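Local coordinates for protein adenylate cyclase (Hippeastrum hybrid cultivar, PDB 6YP4) that acts predominantly as a triphosphatase, although it was first described as a putative adenylyl cyclase, at residues A[1-9]-A[74-82]; A[151-162]-A[195-204]. All blocks are in the same frame, centred on the assembly; numbering follows the deposited sequence.

Contact 1. Residues A[1-9]-A[74-82]; sequences MEIEIKLRL and EGVSHVEED. With MG (magnesium ion), chain C; MG (magnesium ion), chain D; GCP (phosphomethylphosphonic acid guanylate ester), chain B; EDO (1,2-ethanediol), chain H.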
loop_
_atom_site.group_PDB
_atom_site.type_symbol
_atom_site.label_atom_id
_atom_site.label_comp_id
_atom_site.label_asym_id
_atom_site.label_seq_id
_atom_site.Cartn_x
_atom_site.Cartn_y
_atom_site.Cartn_z
ATOM N N MET A 1 -10.177 -13.250 2.338
ATOM C CA MET A 1 -11.251 -12.364 2.775
ATOM C C MET A 1 -10.681 -11.006 3.152
ATOM O O MET A 1 -9.740 -10.920 3.943
ATOM C CB MET A 1 -12.009 -12.966 3.960
ATOM C CG MET A 1 -13.356 -12.322 4.221
ATOM S SD MET A 1 -14.486 -12.525 2.825
ATOM C CE MET A 1 -15.879 -13.319 3.629
ATOM N N GLU A 2 -11.232 -9.950 2.550
ATOM C CA GLU A 2 -10.790 -8.578 2.772
ATOM C C GLU A 2 -11.757 -7.899 3.735
ATOM O O GLU A 2 -12.965 -7.853 3.475
ATOM C CB GLU A 2 -10.720 -7.818 1.447
ATOM C CG GLU A 2 -10.108 -6.438 1.539
ATOM C CD GLU A 2 -8.601 -6.455 1.358
ATOM O OE1 GLU A 2 -7.990 -7.529 1.534
ATOM O OE2 GLU A 2 -8.026 -5.394 1.041
ATOM N N ILE A 3 -11.232 -7.376 4.842
ATOM C CA ILE A 3 -12.037 -6.752 5.888
ATOM C C ILE A 3 -11.660 -5.281 6.002
ATOM O O ILE A 3 -10.484 -4.946 6.193
ATOM C CB ILE A 3 -11.848 -7.465 7.237
ATOM C CG1 ILE A 3 -12.233 -8.940 7.110
ATOM C CG2 ILE A 3 -12.677 -6.780 8.310
ATOM C CD1 ILE A 3 -12.511 -9.630 8.427
ATOM N N GLU A 4 -12.663 -4.403 5.902
ATOM C CA GLU A 4 -12.447 -2.969 6.017
ATOM C C GLU A 4 -13.536 -2.343 6.877
ATOM O O GLU A 4 -14.682 -2.811 6.922
ATOM C CB GLU A 4 -12.409 -2.260 4.645
ATOM C CG GLU A 4 -10.996 -2.072 4.086
ATOM C CD GLU A 4 -10.874 -0.963 3.054
ATOM O OE1 GLU A 4 -11.405 -1.129 1.937
ATOM O OE2 GLU A 4 -10.231 0.069 3.352
ATOM N N ILE A 5 -13.154 -1.294 7.583
ATOM C CA ILE A 5 -14.097 -0.397 8.239
ATOM C C ILE A 5 -14.457 0.666 7.210
ATOM O O ILE A 5 -13.590 1.116 6.456
ATOM C CB ILE A 5 -13.474 0.224 9.506
ATOM C CG1 ILE A 5 -12.956 -0.874 10.447
ATOM C CG2 ILE A 5 -14.451 1.141 10.207
ATOM C CD1 ILE A 5 -13.994 -1.854 10.843
ATOM N N LYS A 6 -15.733 1.052 7.132
ATOM C CA LYS A 6 -16.160 2.022 6.123
ATOM C C LYS A 6 -17.168 2.979 6.744
ATOM O O LYS A 6 -18.295 2.581 7.062
ATOM C CB LYS A 6 -16.745 1.323 4.893
ATOM C CG LYS A 6 -15.717 0.545 4.078
ATOM C CD LYS A 6 -16.296 0.021 2.776
ATOM C CE LYS A 6 -15.246 -0.701 1.953
ATOM N NZ LYS A 6 -15.827 -1.187 0.669
ATOM N N LEU A 7 -16.764 4.237 6.910
ATOM C CA LEU A 7 -17.599 5.287 7.486
ATOM C C LEU A 7 -17.830 6.376 6.448
ATOM O O LEU A 7 -16.928 6.708 5.678
ATOM C CB LEU A 7 -16.939 5.894 8.717
ATOM C CG LEU A 7 -16.313 4.921 9.719
ATOM C CD1 LEU A 7 -15.492 5.695 10.740
ATOM C CD2 LEU A 7 -17.386 4.091 10.422
ATOM N N ARG A 8 -19.030 6.946 6.423
ATOM C CA ARG A 8 -19.353 7.986 5.453
ATOM C C ARG A 8 -19.373 9.347 6.142
ATOM O O ARG A 8 -19.942 9.486 7.225
ATOM C CB ARG A 8 -20.700 7.696 4.786
ATOM C CG ARG A 8 -21.109 8.722 3.739
ATOM C CD ARG A 8 -22.420 8.333 3.075
ATOM N NE ARG A 8 -22.841 9.338 2.109
ATOM C CZ ARG A 8 -24.069 9.423 1.607
ATOM N NH1 ARG A 8 -25.011 8.554 1.977
ATOM N NH2 ARG A 8 -24.356 10.380 0.737
ATOM N N LEU A 9 -18.734 10.364 5.508
ATOM C CA LEU A 9 -18.865 11.732 5.998
ATOM C C LEU A 9 -20.003 12.457 5.268
ATOM O O LEU A 9 -20.192 12.262 4.057
ATOM C CB LEU A 9 -17.564 12.509 5.810
ATOM C CG LEU A 9 -16.305 11.721 6.183
ATOM C CD1 LEU A 9 -15.092 12.576 5.981
ATOM C CD2 LEU A 9 -16.389 11.295 7.626
ATOM N N GLU A 74 -22.960 -2.691 10.018
ATOM C CA GLU A 74 -22.479 -1.983 11.209
ATOM C C GLU A 74 -21.100 -1.354 10.981
ATOM O O GLU A 74 -20.259 -1.303 11.881
ATOM C CB GLU A 74 -22.461 -2.921 12.418
ATOM C CG GLU A 74 -23.849 -3.356 12.877
ATOM C CD GLU A 74 -24.575 -2.242 13.593
ATOM O OE1 GLU A 74 -24.236 -1.969 14.767
ATOM O OE2 GLU A 74 -25.461 -1.619 12.972
ATOM N N GLY A 75 -20.867 -0.868 9.766
ATOM C CA GLY A 75 -19.609 -0.249 9.409
ATOM C C GLY A 75 -18.500 -1.205 9.020
ATOM O O GLY A 75 -17.395 -0.749 8.689
ATOM N N VAL A 76 -18.746 -2.508 9.032
ATOM C CA VAL A 76 -17.709 -3.497 8.766
ATOM C C VAL A 76 -17.988 -4.154 7.424
ATOM O O VAL A 76 -19.112 -4.599 7.164
ATOM C CB VAL A 76 -17.627 -4.533 9.897
ATOM C CG1 VAL A 76 -16.606 -5.615 9.553
ATOM C CG2 VAL A 76 -17.249 -3.824 11.188
ATOM N N SER A 77 -16.971 -4.197 6.567
ATOM C CA SER A 77 -17.067 -4.795 5.243
ATOM C C SER A 77 -16.244 -6.079 5.180
ATOM O O SER A 77 -15.133 -6.135 5.712
ATOM C CB SER A 77 -16.580 -3.807 4.175
ATOM O OG SER A 77 -16.705 -4.356 2.877
ATOM N N HIS A 78 -16.810 -7.116 4.559
ATOM C CA HIS A 78 -16.092 -8.319 4.153
ATOM C C HIS A 78 -16.339 -8.532 2.665
ATOM O O HIS A 78 -17.482 -8.437 2.212
ATOM C CB HIS A 78 -16.558 -9.583 4.901
ATOM C CG HIS A 78 -16.490 -9.498 6.395
ATOM N ND1 HIS A 78 -17.429 -8.828 7.152
ATOM C CD2 HIS A 78 -15.622 -10.046 7.277
ATOM C CE1 HIS A 78 -17.127 -8.945 8.433
ATOM N NE2 HIS A 78 -16.034 -9.680 8.535
ATOM N N VAL A 79 -15.289 -8.825 1.896
ATOM C CA VAL A 79 -15.482 -9.093 0.471
ATOM C C VAL A 79 -14.371 -10.020 -0.023
ATOM O O VAL A 79 -13.231 -9.950 0.443
ATOM C CB VAL A 79 -15.565 -7.777 -0.347
ATOM C CG1 VAL A 79 -14.219 -7.062 -0.419
ATOM C CG2 VAL A 79 -16.123 -8.034 -1.750
ATOM N N GLU A 80 -14.726 -10.916 -0.949
ATOM C CA GLU A 80 -13.762 -11.765 -1.641
ATOM C C GLU A 80 -13.214 -11.008 -2.841
ATOM O O GLU A 80 -13.979 -10.587 -3.714
ATOM C CB GLU A 80 -14.410 -13.067 -2.106
ATOM C CG GLU A 80 -14.844 -13.995 -1.008
ATOM C CD GLU A 80 -15.731 -15.105 -1.534
ATOM O OE1 GLU A 80 -16.866 -15.258 -1.027
ATOM O OE2 GLU A 80 -15.299 -15.808 -2.474
ATOM N N GLU A 81 -11.896 -10.843 -2.904
ATOM C CA GLU A 81 -11.308 -10.099 -4.003
ATOM C C GLU A 81 -10.021 -10.768 -4.460
ATOM O O GLU A 81 -9.380 -11.525 -3.726
ATOM C CB GLU A 81 -11.058 -8.628 -3.623
ATOM C CG GLU A 81 -9.690 -8.310 -3.029
ATOM C CD GLU A 81 -9.669 -6.957 -2.305
ATOM O OE1 GLU A 81 -10.699 -6.249 -2.336
ATOM O OE2 GLU A 81 -8.636 -6.607 -1.689
ATOM N N ASP A 82 -9.672 -10.495 -5.708
ATOM C CA ASP A 82 -8.404 -10.924 -6.282
ATOM C C ASP A 82 -8.013 -9.796 -7.216
ATOM O O ASP A 82 -8.823 -9.402 -8.063
ATOM C CB ASP A 82 -8.538 -12.253 -7.026
ATOM C CG ASP A 82 -7.195 -12.833 -7.425
ATOM O OD1 ASP A 82 -6.171 -12.281 -6.982
ATOM O OD2 ASP A 82 -7.158 -13.829 -8.172
HETATM MG MG MG C . -10.475 -4.504 -0.934
HETATM MG MG MG D . -9.664 -5.398 -4.409
HETATM P PG GCP B . -13.510 0.734 -1.604
HETATM O O1G GCP B . -14.301 1.140 -0.397
HETATM O O2G GCP B . -13.256 1.928 -2.499
HETATM O O3G GCP B . -14.259 -0.334 -2.363
HETATM C C3B GCP B . -11.907 0.073 -1.031
HETATM P PB GCP B . -10.951 -0.509 -2.509
HETATM O O1B GCP B . -11.823 -1.196 -3.520
HETATM O O2B GCP B . -10.166 0.625 -3.120
HETATM O O3A GCP B . -9.891 -1.617 -1.916
HETATM P PA GCP B . -8.645 -2.125 -2.860
HETATM O O1A GCP B . -8.539 -3.627 -2.669
HETATM O O2A GCP B . -9.000 -1.810 -4.298
HETATM O "O5'" GCP B . -7.228 -1.309 -2.436
HETATM C "C5'" GCP B . -7.213 -0.545 -1.238
HETATM C "C4'" GCP B . -7.338 -1.474 0.044
HETATM O "O4'" GCP B . -6.420 -2.734 0.008
HETATM C "C3'" GCP B . -6.961 -0.816 1.072
HETATM O "O3'" GCP B . -7.866 -1.062 2.177
HETATM C "C2'" GCP B . -5.381 -1.268 1.405
HETATM O "O2'" GCP B . -5.120 -1.390 2.854
HETATM C "C1'" GCP B . -5.111 -2.345 0.774
HETATM N N9 GCP B . -3.973 -2.098 -0.198
HETATM C C8 GCP B . -4.225 -1.812 -1.481
HETATM N N7 GCP B . -3.057 -1.639 -2.127
HETATM C C5 GCP B . -2.071 -1.818 -1.233
HETATM C C6 GCP B . -0.684 -1.761 -1.349
HETATM O O6 GCP B . -0.185 -1.514 -2.397
HETATM N N1 GCP B . 0.084 -1.985 -0.283
HETATM C C2 GCP B . -0.488 -2.269 0.918
HETATM N N2 GCP B . 0.452 -2.495 2.014
HETATM N N3 GCP B . -1.843 -2.323 1.034
HETATM C C4 GCP B . -2.633 -2.099 -0.043
HETATM C C1 EDO H . -24.777 10.306 5.917
HETATM O O1 EDO H . -24.490 11.104 4.759
HETATM C C2 EDO H . -23.478 9.756 6.478
HETATM O O2 EDO H . -22.686 10.830 7.002
HETATM O O HOH W 1 -13.926 -5.218 2.336
#
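Glu2, Ile3, Glu4 and Ile5 pair with Val79, His78, Ser77 and Val76 as neighbouring antiparallel strands of the CYTH fold, the triphosphate tunnel; Glu2, Glu4 and Lys6 follow the ExExK pattern that marks this family. The short strand axes run at 149°, and five backbone hydrogen bonds join the segments, among them Ser77 N to Glu4 O at 2.7 Å with 163° at the hydrogen. The face carrying Ile3, Ile5 and Val76 is closely packed, and most buried where Ile5 CD1 meets Val76 CG2 at 3.8 Å; helix 170-183 lies against both isoleucines. Gly75, at phi 83°, would press any CB against the preceding carbonyl oxygen. His78 forms a more open flank, its CD2 3.3 Å from Ile3 CD1, which approaches the ring obliquely with the two side chains side by side.

The ends are looser. At one, Met1 is exposed, its SD near Val79 O, and the carboxylate of Glu80 is held by Arg69. At the other, Arg8 extends beyond the pairing with 74-82, NH1 bonded to Leu205 O and one guanidinium face beneath O1 of an ethanediol probably from the crystallisation liquor. With an alanine here, the Leu205 carbonyl would probably lose that donor, and O1 the flat group it lies over.

The face of Glu2, Glu4 and Lys6 lines the ligand pocket. Lys6 has CG anti to the carbonyl carbon and runs straight from there, which brings NZ to O1G of the GTP analogue in a weak 3.0 Å bond. In one modelled conformer Glu81 OE1 bridges two magnesium ions at 2.2 and 2.5 Å; the neighbouring Glu2 carboxylate also has two conformers, leaving their close approach uncertain. On this face a water links the strands, donating to Glu2 O at 3.0 Å and hydrogen-bonding Ser77 OG at 3.0 Å.

Contact 2. Residues A[151-162]-A[195-204]; sequences DETEYGFGTSYE and KFAVFRSGKL. With GCP (phosphomethylphosphonic acid guanylate ester), chain B.
Lys195 reaches from helix 195-201 to Asp151 and Glu162, facing residues of a beta hairpin (151-155 with 158-162) in the tunnel wall. Its chain bends at the last torsion (chi4 84°), setting NZ 2.8 Å from Asp151 OD2, on the anti side and 34° out of the carboxylate plane. NZ also makes a salt bridge to Glu162 OE2 (3.1 Å, a weak hydrogen bond) and a hydrogen bond to O2G of the GTP analogue (3.2 Å). With Glu164, four acceptors surround three protons, so not all need be engaged at full strength. Asp151 OD1 is satisfied separately by Arg137 and Asn135, and Thr153 OG1 pairs with Asn135. A water accepts weakly from Lys195 N and can donate to Glu162 OE1 and O1G, though it has more acceptors than protons.

At the helix end, Ser201 OG accepts from Lys203 N (3.3 Å, 167° at the hydrogen), which makes an ST turn, and also donates to Val198 O, as does Gly202 N.

The remaining contact is mostly ring packing. Val198 CG1 lies over one face of the Tyr155 ring, toward the rim, in a CH-pi contact opposite Thr153 CG2. The Phe157 ring lies over the Gly202-Lys203 peptide, with Tyr155 CB on its other face and Gly202 C 3.4 Å above its centre.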
loop_
_atom_site.group_PDB
_atom_site.type_symbol
_atom_site.label_atom_id
_atom_site.label_comp_id
_atom_site.label_asym_id
_atom_site.label_seq_id
_atom_site.Cartn_x
_atom_site.Cartn_y
_atom_site.Cartn_z
ATOM N N ASP A 151 -11.615 9.321 1.046
ATOM C CA ASP A 151 -11.989 9.333 -0.357
ATOM C C ASP A 151 -12.934 10.489 -0.661
ATOM O O ASP A 151 -13.811 10.820 0.140
ATOM C CB ASP A 151 -12.669 8.017 -0.760
ATOM C CG ASP A 151 -11.697 6.851 -0.879
ATOM O OD1 ASP A 151 -10.495 7.060 -1.229
ATOM O OD2 ASP A 151 -12.163 5.710 -0.662
ATOM N N GLU A 152 -12.755 11.088 -1.827
ATOM C CA GLU A 152 -13.685 12.061 -2.379
ATOM C C GLU A 152 -14.110 11.502 -3.727
ATOM O O GLU A 152 -13.329 11.518 -4.685
ATOM C CB GLU A 152 -13.043 13.442 -2.502
ATOM C CG GLU A 152 -13.963 14.521 -3.073
ATOM C CD GLU A 152 -13.312 15.892 -3.095
ATOM O OE1 GLU A 152 -12.191 16.030 -2.558
ATOM O OE2 GLU A 152 -13.923 16.828 -3.654
ATOM N N THR A 153 -15.357 11.020 -3.801
ATOM C CA THR A 153 -15.822 10.179 -4.896
ATOM C C THR A 153 -16.808 10.973 -5.740
ATOM O O THR A 153 -17.896 11.328 -5.268
ATOM C CB THR A 153 -16.466 8.904 -4.364
ATOM O OG1 THR A 153 -15.534 8.227 -3.508
ATOM C CG2 THR A 153 -16.841 8.004 -5.511
ATOM N N GLU A 154 -16.429 11.243 -6.980
ATOM C CA GLU A 154 -17.236 12.040 -7.900
ATOM C C GLU A 154 -17.907 11.068 -8.849
ATOM O O GLU A 154 -17.266 10.510 -9.744
ATOM C CB GLU A 154 -16.394 13.070 -8.647
ATOM C CG GLU A 154 -15.385 13.809 -7.772
ATOM C CD GLU A 154 -15.899 15.152 -7.265
ATOM O OE1 GLU A 154 -17.111 15.436 -7.434
ATOM O OE2 GLU A 154 -15.089 15.918 -6.691
ATOM N N TYR A 155 -19.187 10.820 -8.609
ATOM C CA TYR A 155 -20.004 10.098 -9.564
ATOM C C TYR A 155 -20.574 11.105 -10.552
ATOM O O TYR A 155 -20.474 12.319 -10.362
ATOM C CB TYR A 155 -21.137 9.342 -8.866
ATOM C CG TYR A 155 -20.721 8.402 -7.766
ATOM C CD1 TYR A 155 -20.250 7.117 -8.058
ATOM C CD2 TYR A 155 -20.813 8.780 -6.430
ATOM C CE1 TYR A 155 -19.871 6.239 -7.047
ATOM C CE2 TYR A 155 -20.427 7.916 -5.413
ATOM C CZ TYR A 155 -19.965 6.644 -5.726
ATOM O OH TYR A 155 -19.587 5.784 -4.702
ATOM N N GLY A 156 -21.184 10.603 -11.618
ATOM C CA GLY A 156 -21.858 11.516 -12.520
ATOM C C GLY A 156 -22.892 12.366 -11.812
ATOM O O GLY A 156 -23.101 13.527 -12.168
ATOM N N PHE A 157 -23.506 11.822 -10.768
ATOM C CA PHE A 157 -24.728 12.361 -10.196
ATOM C C PHE A 157 -24.536 12.997 -8.825
ATOM O O PHE A 157 -25.507 13.503 -8.260
ATOM C CB PHE A 157 -25.777 11.245 -10.113
ATOM C CG PHE A 157 -25.213 9.932 -9.646
ATOM C CD1 PHE A 157 -24.968 9.713 -8.307
ATOM C CD2 PHE A 157 -24.917 8.921 -10.545
ATOM C CE1 PHE A 157 -24.434 8.510 -7.872
ATOM C CE2 PHE A 157 -24.386 7.716 -10.116
ATOM C CZ PHE A 157 -24.149 7.512 -8.782
ATOM N N GLY A 158 -23.328 12.986 -8.269
ATOM C CA GLY A 158 -23.115 13.596 -6.973
ATOM C C GLY A 158 -21.767 13.169 -6.433
ATOM O O GLY A 158 -21.075 12.341 -7.027
ATOM N N THR A 159 -21.416 13.742 -5.284
ATOM C CA THR A 159 -20.143 13.498 -4.607
ATOM C C THR A 159 -20.405 12.876 -3.243
ATOM O O THR A 159 -21.361 13.254 -2.550
ATOM C CB THR A 159 -19.362 14.804 -4.434
ATOM O OG1 THR A 159 -19.285 15.471 -5.693
ATOM C CG2 THR A 159 -17.951 14.539 -3.926
ATOM N N SER A 160 -19.584 11.894 -2.869
ATOM C CA SER A 160 -19.639 11.324 -1.531
ATOM C C SER A 160 -18.237 11.318 -0.935
ATOM O O SER A 160 -17.240 11.392 -1.657
ATOM C CB SER A 160 -20.214 9.904 -1.540
ATOM O OG SER A 160 -19.278 8.967 -2.034
ATOM N N TYR A 161 -18.175 11.244 0.392
ATOM C CA TYR A 161 -16.914 11.250 1.129
ATOM C C TYR A 161 -16.917 10.075 2.097
ATOM O O TYR A 161 -17.920 9.843 2.787
ATOM C CB TYR A 161 -16.723 12.567 1.896
ATOM C CG TYR A 161 -16.923 13.819 1.067
ATOM C CD1 TYR A 161 -15.836 14.472 0.485
ATOM C CD2 TYR A 161 -18.195 14.369 0.884
ATOM C CE1 TYR A 161 -16.009 15.614 -0.265
ATOM C CE2 TYR A 161 -18.375 15.508 0.133
ATOM C CZ TYR A 161 -17.278 16.129 -0.436
ATOM O OH TYR A 161 -17.455 17.267 -1.191
ATOM N N GLU A 162 -15.817 9.318 2.141
ATOM C CA GLU A 162 -15.737 8.213 3.078
ATOM C C GLU A 162 -14.356 8.191 3.700
ATOM O O GLU A 162 -13.390 8.736 3.149
ATOM C CB GLU A 162 -15.990 6.840 2.444
ATOM C CG GLU A 162 -17.222 6.720 1.589
ATOM C CD GLU A 162 -17.183 5.486 0.711
ATOM O OE1 GLU A 162 -17.028 4.379 1.261
ATOM O OE2 GLU A 162 -17.275 5.637 -0.521
ATOM N N LYS A 195 -18.925 1.730 -3.182
ATOM C CA LYS A 195 -18.952 2.676 -4.296
ATOM C C LYS A 195 -19.512 2.027 -5.555
ATOM O O LYS A 195 -20.190 2.689 -6.349
ATOM C CB LYS A 195 -17.569 3.264 -4.579
ATOM C CG LYS A 195 -16.897 3.843 -3.380
ATOM C CD LYS A 195 -15.461 4.190 -3.694
ATOM C CE LYS A 195 -15.005 5.274 -2.773
ATOM N NZ LYS A 195 -14.557 4.632 -1.517
ATOM N N PHE A 196 -19.247 0.734 -5.757
ATOM C CA PHE A 196 -19.770 0.069 -6.948
ATOM C C PHE A 196 -21.287 0.050 -6.921
ATOM O O PHE A 196 -21.944 0.396 -7.908
ATOM C CB PHE A 196 -19.216 -1.355 -7.055
ATOM C CG PHE A 196 -19.692 -2.115 -8.271
ATOM C CD1 PHE A 196 -19.387 -1.675 -9.548
ATOM C CD2 PHE A 196 -20.437 -3.281 -8.128
ATOM C CE1 PHE A 196 -19.816 -2.389 -10.671
ATOM C CE2 PHE A 196 -20.864 -4.000 -9.247
ATOM C CZ PHE A 196 -20.554 -3.549 -10.518
ATOM N N ALA A 197 -21.859 -0.340 -5.784
ATOM C CA ALA A 197 -23.310 -0.365 -5.636
ATOM C C ALA A 197 -23.918 1.009 -5.876
ATOM O O ALA A 197 -24.957 1.128 -6.539
ATOM C CB ALA A 197 -23.680 -0.877 -4.240
ATOM N N VAL A 198 -23.297 2.054 -5.325
ATOM C CA VAL A 198 -23.801 3.414 -5.508
ATOM C C VAL A 198 -23.724 3.815 -6.979
ATOM O O VAL A 198 -24.662 4.415 -7.529
ATOM C CB VAL A 198 -23.028 4.396 -4.605
ATOM C CG1 VAL A 198 -23.333 5.823 -4.998
ATOM C CG2 VAL A 198 -23.368 4.162 -3.127
ATOM N N PHE A 199 -22.602 3.499 -7.632
ATOM C CA PHE A 199 -22.471 3.755 -9.062
ATOM C C PHE A 199 -23.625 3.134 -9.835
ATOM O O PHE A 199 -24.356 3.834 -10.546
ATOM C CB PHE A 199 -21.132 3.212 -9.565
ATOM C CG PHE A 199 -21.011 3.186 -11.063
ATOM C CD1 PHE A 199 -20.812 1.980 -11.732
ATOM C CD2 PHE A 199 -21.083 4.363 -11.801
ATOM C CE1 PHE A 199 -20.688 1.938 -13.107
ATOM C CE2 PHE A 199 -20.958 4.336 -13.194
ATOM C CZ PHE A 199 -20.764 3.119 -13.844
ATOM N N ARG A 200 -23.825 1.819 -9.680
ATOM C CA ARG A 200 -24.877 1.131 -10.430
ATOM C C ARG A 200 -26.259 1.670 -10.092
ATOM O O ARG A 200 -27.139 1.704 -10.962
ATOM C CB ARG A 200 -24.820 -0.378 -10.168
ATOM C CG ARG A 200 -23.496 -1.038 -10.567
ATOM C CD ARG A 200 -23.272 -0.978 -12.080
ATOM N NE ARG A 200 -23.955 -2.064 -12.783
ATOM C CZ ARG A 200 -24.383 -1.991 -14.041
ATOM N NH1 ARG A 200 -24.211 -0.873 -14.736
ATOM N NH2 ARG A 200 -25.000 -3.031 -14.598
ATOM N N SER A 201 -26.475 2.096 -8.843
ATOM C CA SER A 201 -27.785 2.602 -8.449
ATOM C C SER A 201 -28.106 3.932 -9.122
ATOM O O SER A 201 -29.282 4.279 -9.281
ATOM C CB SER A 201 -27.849 2.756 -6.932
ATOM O OG SER A 201 -27.373 4.035 -6.542
ATOM N N GLY A 202 -27.087 4.695 -9.506
ATOM C CA GLY A 202 -27.325 5.948 -10.187
ATOM C C GLY A 202 -27.768 7.095 -9.310
ATOM O O GLY A 202 -28.159 8.139 -9.840
ATOM N N LYS A 203 -27.731 6.944 -7.989
ATOM C CA LYS A 203 -28.054 8.056 -7.104
ATOM C C LYS A 203 -27.392 7.811 -5.758
ATOM O O LYS A 203 -26.992 6.686 -5.432
ATOM C CB LYS A 203 -29.574 8.237 -6.941
ATOM C CG LYS A 203 -30.251 7.058 -6.285
ATOM C CD LYS A 203 -31.665 7.399 -5.856
ATOM C CE LYS A 203 -32.176 6.392 -4.840
ATOM N NZ LYS A 203 -31.938 6.850 -3.437
ATOM N N LEU A 204 -27.288 8.883 -4.978
ATOM C CA LEU A 204 -26.625 8.822 -3.683
ATOM C C LEU A 204 -27.566 8.262 -2.629
ATOM O O LEU A 204 -28.711 8.709 -2.504
ATOM C CB LEU A 204 -26.152 10.209 -3.255
ATOM C CG LEU A 204 -24.989 10.843 -4.006
ATOM C CD1 LEU A 204 -24.856 12.296 -3.614
ATOM C CD2 LEU A 204 -23.694 10.100 -3.717
HETATM P PG GCP B . -13.510 0.734 -1.604
HETATM O O1G GCP B . -14.301 1.140 -0.397
HETATM O O2G GCP B . -13.256 1.928 -2.499
HETATM O O3G GCP B . -14.259 -0.334 -2.363
HETATM C C3B GCP B . -11.907 0.073 -1.031
HETATM P PB GCP B . -10.951 -0.509 -2.509
HETATM O O1B GCP B . -11.823 -1.196 -3.520
HETATM O O2B GCP B . -10.166 0.625 -3.120
HETATM O O3A GCP B . -9.891 -1.617 -1.916
HETATM P PA GCP B . -8.645 -2.125 -2.860
HETATM O O1A GCP B . -8.539 -3.627 -2.669
HETATM O O2A GCP B . -9.000 -1.810 -4.298
HETATM O "O5'" GCP B . -7.228 -1.309 -2.436
HETATM C "C5'" GCP B . -7.213 -0.545 -1.238
HETATM C "C4'" GCP B . -7.338 -1.474 0.044
HETATM O "O4'" GCP B . -6.420 -2.734 0.008
HETATM C "C3'" GCP B . -6.961 -0.816 1.072
HETATM O "O3'" GCP B . -7.866 -1.062 2.177
HETATM C "C2'" GCP B . -5.381 -1.268 1.405
HETATM O "O2'" GCP B . -5.120 -1.390 2.854
HETATM C "C1'" GCP B . -5.111 -2.345 0.774
HETATM N N9 GCP B . -3.973 -2.098 -0.198
HETATM C C8 GCP B . -4.225 -1.812 -1.481
HETATM N N7 GCP B . -3.057 -1.639 -2.127
HETATM C C5 GCP B . -2.071 -1.818 -1.233
HETATM C C6 GCP B . -0.684 -1.761 -1.349
HETATM O O6 GCP B . -0.185 -1.514 -2.397
HETATM N N1 GCP B . 0.084 -1.985 -0.283
HETATM C C2 GCP B . -0.488 -2.269 0.918
HETATM N N2 GCP B . 0.452 -2.495 2.014
HETATM N N3 GCP B . -1.843 -2.323 1.034
HETATM C C4 GCP B . -2.633 -2.099 -0.043
HETATM O O HOH W 2 -16.977 1.864 -0.432
#

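Overall arrangement
Contacts 1 and 2 lie in series along the chain, their centres about 16 Å apart, yet they join in one sheet because strands 2-9 and 158-166 are neighbours in it. The direct junction is Leu9 N to Tyr161 O at 2.9 Å, probably a hydrogen bond, with Leu7 O packed 3.4 Å from Glu162 CB. Both reach the same GTP analogue: Lys6 of contact 1 and Lys195 of contact 2 each meet an oxygen of its terminal phosphate. The metal end lies nearer contact 1, whose Glu81 binds magnesium with Glu83 close by; the Lys195 side chain is about 10 Å from a bound magnesium ion and about 12 Å from the Glu81 side chain.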